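Local coordinates for protein UDP-galactopyranose mutase (Deinococcus radiodurans, PDB 3HDQ) that probably interconverts UDP-galactopyranose and UDP-galactofuranose, binding its sugar nucleotide beside an FAD cofactor, at residues D127-N130 with R131-L135; K347-E350 with A351-D354; L381-F384 with R385-G389. All blocks are in the same frame, centred on the assembly; numbering follows the deposited sequence.

Contact 1 of 3, residues D127-N130 with R131-L135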
loop_
_atom_site.group_PDB
_atom_site.type_symbol
_atom_site.label_atom_id
_atom_site.label_comp_id
_atom_site.label_asym_id
_atom_site.label_seq_id
_atom_site.Cartn_x
_atom_site.Cartn_y
_atom_site.Cartn_z
ATOM N N ASP A 127 -31.053 20.520 -20.771
ATOM C CA ASP A 127 -31.816 19.295 -20.524
ATOM C C ASP A 127 -32.369 19.286 -19.107
ATOM O O ASP A 127 -33.482 18.807 -18.873
ATOM C CB ASP A 127 -30.952 18.036 -20.751
ATOM C CG ASP A 127 -30.450 17.916 -22.185
ATOM O OD1 ASP A 127 -31.253 18.103 -23.118
ATOM O OD2 ASP A 127 -29.254 17.621 -22.383
ATOM N N THR A 128 -31.589 19.804 -18.160
ATOM C CA THR A 128 -32.052 19.889 -16.772
ATOM C C THR A 128 -33.352 20.692 -16.666
ATOM O O THR A 128 -34.311 20.271 -16.014
ATOM C CB THR A 128 -31.012 20.553 -15.846
ATOM O OG1 THR A 128 -29.759 19.862 -15.945
ATOM C CG2 THR A 128 -31.497 20.508 -14.415
ATOM N N VAL A 129 -33.367 21.860 -17.292
ATOM C CA VAL A 129 -34.548 22.719 -17.274
ATOM C C VAL A 129 -35.731 22.074 -18.023
ATOM O O VAL A 129 -36.832 21.969 -17.484
ATOM C CB VAL A 129 -34.224 24.106 -17.859
ATOM C CG1 VAL A 129 -35.482 24.970 -17.934
ATOM C CG2 VAL A 129 -33.135 24.782 -17.023
ATOM N N ASN A 130 -35.502 21.639 -19.258
ATOM C CA ASN A 130 -36.554 20.980 -20.005
ATOM C C ASN A 130 -37.152 19.805 -19.230
ATOM O O ASN A 130 -38.361 19.688 -19.115
ATOM C CB ASN A 130 -36.050 20.552 -21.389
ATOM C CG ASN A 130 -35.940 21.732 -22.360
ATOM O OD1 ASN A 130 -36.571 22.774 -22.158
ATOM N ND2 ASN A 130 -35.143 21.571 -23.413
ATOM N N ARG A 131 -36.307 18.955 -18.665
ATOM C CA ARG A 131 -36.807 17.763 -18.010
ATOM C C ARG A 131 -37.546 18.082 -16.720
ATOM O O ARG A 131 -38.531 17.411 -16.380
ATOM C CB ARG A 131 -35.685 16.735 -17.785
ATOM C CG ARG A 131 -35.149 16.107 -19.081
ATOM C CD ARG A 131 -34.039 15.091 -18.814
ATOM N NE ARG A 131 -34.518 14.026 -17.936
ATOM C CZ ARG A 131 -33.742 13.235 -17.198
ATOM N NH1 ARG A 131 -32.414 13.367 -17.214
ATOM N NH2 ARG A 131 -34.304 12.306 -16.433
ATOM N N LEU A 132 -37.085 19.106 -16.009
ATOM C CA LEU A 132 -37.662 19.447 -14.715
ATOM C C LEU A 132 -39.071 20.017 -14.859
ATOM O O LEU A 132 -39.974 19.638 -14.113
ATOM C CB LEU A 132 -36.769 20.438 -13.949
ATOM C CG LEU A 132 -37.260 20.790 -12.532
ATOM C CD1 LEU A 132 -37.173 19.579 -11.619
ATOM C CD2 LEU A 132 -36.483 21.951 -11.934
ATOM N N TYR A 133 -39.255 20.926 -15.816
ATOM C CA TYR A 133 -40.518 21.663 -15.947
ATOM C C TYR A 133 -41.396 21.166 -17.099
ATOM O O TYR A 133 -42.504 21.669 -17.309
ATOM C CB TYR A 133 -40.248 23.153 -16.151
ATOM C CG TYR A 133 -39.555 23.848 -15.003
ATOM C CD1 TYR A 133 -40.092 23.816 -13.714
ATOM C CD2 TYR A 133 -38.381 24.570 -15.207
ATOM C CE1 TYR A 133 -39.460 24.461 -12.651
ATOM C CE2 TYR A 133 -37.745 25.219 -14.145
ATOM C CZ TYR A 133 -38.294 25.161 -12.878
ATOM O OH TYR A 133 -37.687 25.804 -11.836
ATOM N N GLY A 134 -40.895 20.189 -17.850
ATOM C CA GLY A 134 -41.591 19.694 -19.025
ATOM C C GLY A 134 -41.582 20.676 -20.190
ATOM O O GLY A 134 -42.544 20.741 -20.954
ATOM N N LEU A 135 -40.502 21.441 -20.334
ATOM C CA LEU A 135 -40.406 22.429 -21.414
ATOM C C LEU A 135 -39.708 21.867 -22.647
ATOM O O LEU A 135 -39.220 20.741 -22.638
ATOM C CB LEU A 135 -39.670 23.691 -20.949
ATOM C CG LEU A 135 -40.253 24.487 -19.780
ATOM C CD1 LEU A 135 -39.250 25.520 -19.266
ATOM C CD2 LEU A 135 -41.559 25.160 -20.166
#
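The C-terminal end of helix 126-133 is a glycine C-cap: G134 takes a left-handed conformation, and L135 N closes a 6→1 bond back to N130 O, three residues before the last helical residue Y133. The bond from L135 N to N130 O measures 3.0 Å and meets a lone pair in the carbonyl plane. The same oxygen also takes a weak bond from G134 N at 2.9 Å, bent to 120° at the hydrogen. G134 makes the reversal with a positive phi of 72°, a value that favours glycine. One turn earlier the helix is regular: R131 N reaches D127 O at 2.8 Å, and CG of R131 lies 3.2 Å from that same D127 O, so the start of the arginine chain runs past the carbonyl before the guanidinium turns off toward strand 118-122, where NH1 makes a weak hydrogen bond to L119 O. The side chain of N130 follows the turn as well. Its OD1 sits 3.5 Å from CB of L135 and accepts a hydrogen bond from the backbone N of L137.

On another side of the helix V129 turns CG1 anti to its own N (chi1 176°), which lets this one methyl meet both CD2 of Y133 and CD1 of L135, each at 4.0 Å. V129 also packs against V142, F145 and F146 of helix 139-149, while Y133 OH is hydrogen-bonded to D170 of helix 159-184. T128 touches F175 of that helix, a residue that binds UDP-galactose, and D127 forms a salt bridge with R205.

N130 thus holds the exit of the chain mainly through the L135 bond to its O and through OD1. The V129 methyl group adds an apolar link between the last turn and L135 beyond it.

Contact 2 of 3, residues K347-E350 with A351-D354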
loop_
_atom_site.group_PDB
_atom_site.type_symbol
_atom_site.label_atom_id
_atom_site.label_comp_id
_atom_site.label_asym_id
_atom_site.label_seq_id
_atom_site.Cartn_x
_atom_site.Cartn_y
_atom_site.Cartn_z
ATOM N N LYS A 347 -6.475 35.547 7.831
ATOM C CA LYS A 347 -5.577 36.676 7.609
ATOM C C LYS A 347 -4.573 36.831 8.766
ATOM O O LYS A 347 -3.401 37.146 8.557
ATOM C CB LYS A 347 -6.403 37.949 7.464
ATOM C CG LYS A 347 -6.079 38.770 6.224
ATOM C CD LYS A 347 -6.510 38.030 4.959
ATOM C CE LYS A 347 -7.084 38.982 3.907
ATOM N NZ LYS A 347 -6.098 39.998 3.432
ATOM N N LYS A 348 -5.043 36.592 9.983
ATOM C CA LYS A 348 -4.202 36.722 11.166
ATOM C C LYS A 348 -3.171 35.594 11.231
ATOM O O LYS A 348 -2.012 35.821 11.590
ATOM C CB LYS A 348 -5.062 36.709 12.432
ATOM C CG LYS A 348 -6.284 37.609 12.356
ATOM C CD LYS A 348 -6.036 38.950 13.002
ATOM C CE LYS A 348 -5.988 38.777 14.506
ATOM N NZ LYS A 348 -7.032 37.792 14.914
ATOM N N TYR A 349 -3.600 34.378 10.900
ATOM C CA TYR A 349 -2.696 33.231 10.918
ATOM C C TYR A 349 -1.684 33.354 9.801
ATOM O O TYR A 349 -0.532 32.944 9.942
ATOM C CB TYR A 349 -3.466 31.913 10.803
ATOM C CG TYR A 349 -4.068 31.457 12.116
ATOM C CD1 TYR A 349 -5.447 31.391 12.292
ATOM C CD2 TYR A 349 -3.253 31.098 13.182
ATOM C CE1 TYR A 349 -5.997 30.968 13.497
ATOM C CE2 TYR A 349 -3.791 30.672 14.386
ATOM C CZ TYR A 349 -5.157 30.613 14.543
ATOM O OH TYR A 349 -5.678 30.197 15.747
ATOM N N GLU A 350 -2.131 33.941 8.699
ATOM C CA GLU A 350 -1.307 34.156 7.522
ATOM C C GLU A 350 -0.155 35.117 7.802
ATOM O O GLU A 350 0.942 34.951 7.266
ATOM C CB GLU A 350 -2.177 34.681 6.380
ATOM C CG GLU A 350 -1.422 34.984 5.093
ATOM C CD GLU A 350 -2.351 35.435 3.963
ATOM O OE1 GLU A 350 -2.042 35.154 2.788
ATOM O OE2 GLU A 350 -3.399 36.056 4.252
ATOM N N ALA A 351 -0.409 36.130 8.630
ATOM C CA ALA A 351 0.639 37.068 9.028
ATOM C C ALA A 351 1.687 36.337 9.848
ATOM O O ALA A 351 2.880 36.579 9.695
ATOM C CB ALA A 351 0.059 38.230 9.825
ATOM N N LEU A 352 1.235 35.442 10.718
ATOM C CA LEU A 352 2.150 34.587 11.471
ATOM C C LEU A 352 2.953 33.699 10.520
ATOM O O LEU A 352 4.174 33.627 10.614
ATOM C CB LEU A 352 1.391 33.729 12.487
ATOM C CG LEU A 352 0.884 34.464 13.721
ATOM C CD1 LEU A 352 0.223 33.489 14.683
ATOM C CD2 LEU A 352 2.032 35.217 14.403
ATOM N N ALA A 353 2.259 33.043 9.590
ATOM C CA ALA A 353 2.917 32.186 8.608
ATOM C C ALA A 353 4.003 32.935 7.850
ATOM O O ALA A 353 5.141 32.482 7.793
ATOM C CB ALA A 353 1.894 31.587 7.629
ATOM N N ASP A 354 3.637 34.071 7.258
ATOM C CA ASP A 354 4.555 34.852 6.425
ATOM C C ASP A 354 5.791 35.261 7.210
ATOM O O ASP A 354 6.853 35.522 6.632
ATOM C CB ASP A 354 3.874 36.122 5.893
ATOM C CG ASP A 354 2.804 35.833 4.838
ATOM O OD1 ASP A 354 1.996 36.746 4.569
ATOM O OD2 ASP A 354 2.766 34.709 4.279
#
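E350 O accepts the amide of D354 at 2.8 Å in a nearly straight bond (169° at the hydrogen), and A353 N reaches Y349 O at the same length. The two bonds before them are longer: A351 N to K347 O is 3.2 Å, and L352 N to K348 O is weak at 3.4 Å. The carboxylate carbon CG of D354 lies 3.2 Å from E350 O, beside the oxygen that its own amide binds.

E350 and D354 run side by side and point the same way. The glutamate is stretched out, with CG anti to its backbone N (chi1 178°). Their carboxylates keep OE1 of E350 4.7 Å from OD1 of D354, near enough that the like charges would be expected to repel mildly. Elsewhere around the helix, CD1 of L352 approaches CD2 of Y349 obliquely at 4.5 Å.

That apolar side of helix 340-355 rests on the loop after helix 261-264: L352 touches F265, C268 and Y269, and Y349 sets its ring edge-to-face with Y269 while its OH is hydrogen-bonded to G270 O and Y269 N. K348 adds a cation-pi contact to Y269. The helix then leads on to strand 359-361, an outermost strand of the parallel sheet.

Contact 3 of 3, residues L381-F384 with R385-G389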
loop_
_atom_site.group_PDB
_atom_site.type_symbol
_atom_site.label_atom_id
_atom_site.label_comp_id
_atom_site.label_asym_id
_atom_site.label_seq_id
_atom_site.Cartn_x
_atom_site.Cartn_y
_atom_site.Cartn_z
ATOM N N LEU A 381 4.406 23.470 -7.421
ATOM C CA LEU A 381 5.422 23.714 -8.439
ATOM C C LEU A 381 5.894 25.153 -8.359
ATOM O O LEU A 381 7.081 25.426 -8.509
ATOM C CB LEU A 381 4.890 23.430 -9.846
ATOM C CG LEU A 381 4.545 21.967 -10.133
ATOM C CD1 LEU A 381 3.941 21.829 -11.528
ATOM C CD2 LEU A 381 5.777 21.085 -9.982
ATOM N N ALA A 382 4.962 26.073 -8.132
ATOM C CA ALA A 382 5.312 27.491 -8.066
ATOM C C ALA A 382 6.093 27.807 -6.791
ATOM O O ALA A 382 6.976 28.655 -6.797
ATOM C CB ALA A 382 4.059 28.370 -8.170
ATOM N N THR A 383 5.768 27.111 -5.704
ATOM C CA THR A 383 6.513 27.263 -4.464
ATOM C C THR A 383 7.941 26.762 -4.660
ATOM O O THR A 383 8.886 27.359 -4.146
ATOM C CB THR A 383 5.838 26.521 -3.289
ATOM O OG1 THR A 383 4.579 27.129 -3.002
ATOM C CG2 THR A 383 6.693 26.578 -2.040
ATOM N N PHE A 384 8.102 25.677 -5.415
ATOM C CA PHE A 384 9.430 25.126 -5.671
ATOM C C PHE A 384 10.313 26.136 -6.399
ATOM O O PHE A 384 11.453 26.363 -6.001
ATOM C CB PHE A 384 9.355 23.813 -6.455
ATOM C CG PHE A 384 10.701 23.293 -6.894
ATOM C CD1 PHE A 384 11.649 22.907 -5.954
ATOM C CD2 PHE A 384 11.017 23.193 -8.248
ATOM C CE1 PHE A 384 12.886 22.431 -6.352
ATOM C CE2 PHE A 384 12.248 22.715 -8.660
ATOM C CZ PHE A 384 13.190 22.332 -7.713
ATOM N N ARG A 385 9.784 26.741 -7.462
ATOM C CA ARG A 385 10.515 27.783 -8.185
ATOM C C ARG A 385 10.900 28.970 -7.289
ATOM O O ARG A 385 11.967 29.558 -7.454
ATOM C CB ARG A 385 9.713 28.271 -9.394
ATOM C CG ARG A 385 9.843 27.384 -10.618
ATOM C CD ARG A 385 8.999 27.915 -11.778
ATOM N NE ARG A 385 7.744 27.180 -11.943
ATOM C CZ ARG A 385 6.542 27.637 -11.597
ATOM N NH1 ARG A 385 6.409 28.848 -11.063
ATOM N NH2 ARG A 385 5.465 26.884 -11.798
ATOM N N ARG A 386 10.035 29.331 -6.347
ATOM C CA ARG A 386 10.398 30.376 -5.395
ATOM C C ARG A 386 11.504 29.923 -4.427
ATOM O O ARG A 386 12.459 30.652 -4.209
ATOM C CB ARG A 386 9.183 30.904 -4.635
ATOM C CG ARG A 386 8.259 31.755 -5.497
ATOM C CD ARG A 386 7.417 32.682 -4.642
ATOM N NE ARG A 386 6.899 31.975 -3.475
ATOM C CZ ARG A 386 5.779 31.256 -3.466
ATOM N NH1 ARG A 386 5.036 31.145 -4.570
ATOM N NH2 ARG A 386 5.402 30.648 -2.346
ATOM N N LEU A 387 11.391 28.723 -3.862
ATOM C CA LEU A 387 12.458 28.219 -2.998
ATOM C C LEU A 387 13.789 28.235 -3.731
ATOM O O LEU A 387 14.826 28.515 -3.141
ATOM C CB LEU A 387 12.186 26.793 -2.508
ATOM C CG LEU A 387 11.518 26.504 -1.160
ATOM C CD1 LEU A 387 11.529 27.715 -0.251
ATOM C CD2 LEU A 387 10.096 26.009 -1.360
ATOM N N GLN A 388 13.779 27.921 -5.005
ATOM C CA GLN A 388 14.998 27.799 -5.757
ATOM C C GLN A 388 15.586 29.113 -6.187
ATOM O O GLN A 388 16.693 29.155 -6.638
ATOM C CB GLN A 388 14.764 26.945 -6.977
ATOM C CG GLN A 388 14.409 25.558 -6.663
ATOM C CD GLN A 388 15.583 24.670 -6.480
ATOM O OE1 GLN A 388 16.169 24.189 -7.421
ATOM N NE2 GLN A 388 15.924 24.438 -5.265
ATOM N N GLY A 389 14.813 30.171 -6.062
ATOM C CA GLY A 389 15.213 31.482 -6.474
ATOM C C GLY A 389 15.828 32.244 -5.342
ATOM O O GLY A 389 15.208 33.123 -4.814
#
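F384 offers one ring face to Q388, one helical turn further on. CG of Q388 stands 3.7 Å from the ring centroid in a CH-pi contact, displaced toward the rim. The bend of the glutamine at chi2 (-87°) carries CD back over the ring, and chi3 then leaves the amide plane 16° from that of the ring. CD of Q388 lies 3.5 Å from CE1 of F384, and OE1 is equally close to CZ.

The pair belongs to helix 373-388, the last helix of the modelled chain, which packs on helix 39-50 of the Rossmann-like FAD-binding fold. F384 touches L44, R47 and L48 there, and L381 touches V43; T383 and L387 instead meet T360 on strand 359-361.

Both arginines fold back along the helix by bending at chi3. In R385 this places the guanidinium with L381 O above its centre, while NH1 comes to 3.5 Å from CA of A382; L381 O is also the acceptor for R385 N, at 3.2 Å. R386 doubles back toward T383 instead, with CA of T383 above one guanidinium face, toward its rim, and NH2 lying 3.7 Å from T383 OG1, a hydroxyl hydrogen-bonded to Q379 O. The other branch of T383, CG2, points along with L387 and meets its CD2 at 3.5 Å. The same CD2 is 3.3 Å from T383 O, the acceptor of the L387 amide, but the L387 side chain is modelled with chi2 close to eclipsed (-16°), and these close approaches should be read with caution.

In the fold
All three are local contacts along one helix each; contact 1 extends past its C-terminal end. Contact 1 lies across the chain's centre from the others, on a helix set against helices 139-149 and 159-184 near the sugar-nucleotide site. Contacts 2 and 3 lie on the same side of the fold without touching, centres about 20 Å apart, on helices that precede and follow strand 359-361. Contacts 1 and 2 are partly buried, whereas contact 3 is a surface contact with T383 as its buried residue. Contact 1 is dominated by backbone bonds ending a helix. Contact 2 combines mid-helix bonding with paired acidic side chains; contact 3 adds to its regular helical bonds two folded-back arginines and a glutamine CH-pi contact.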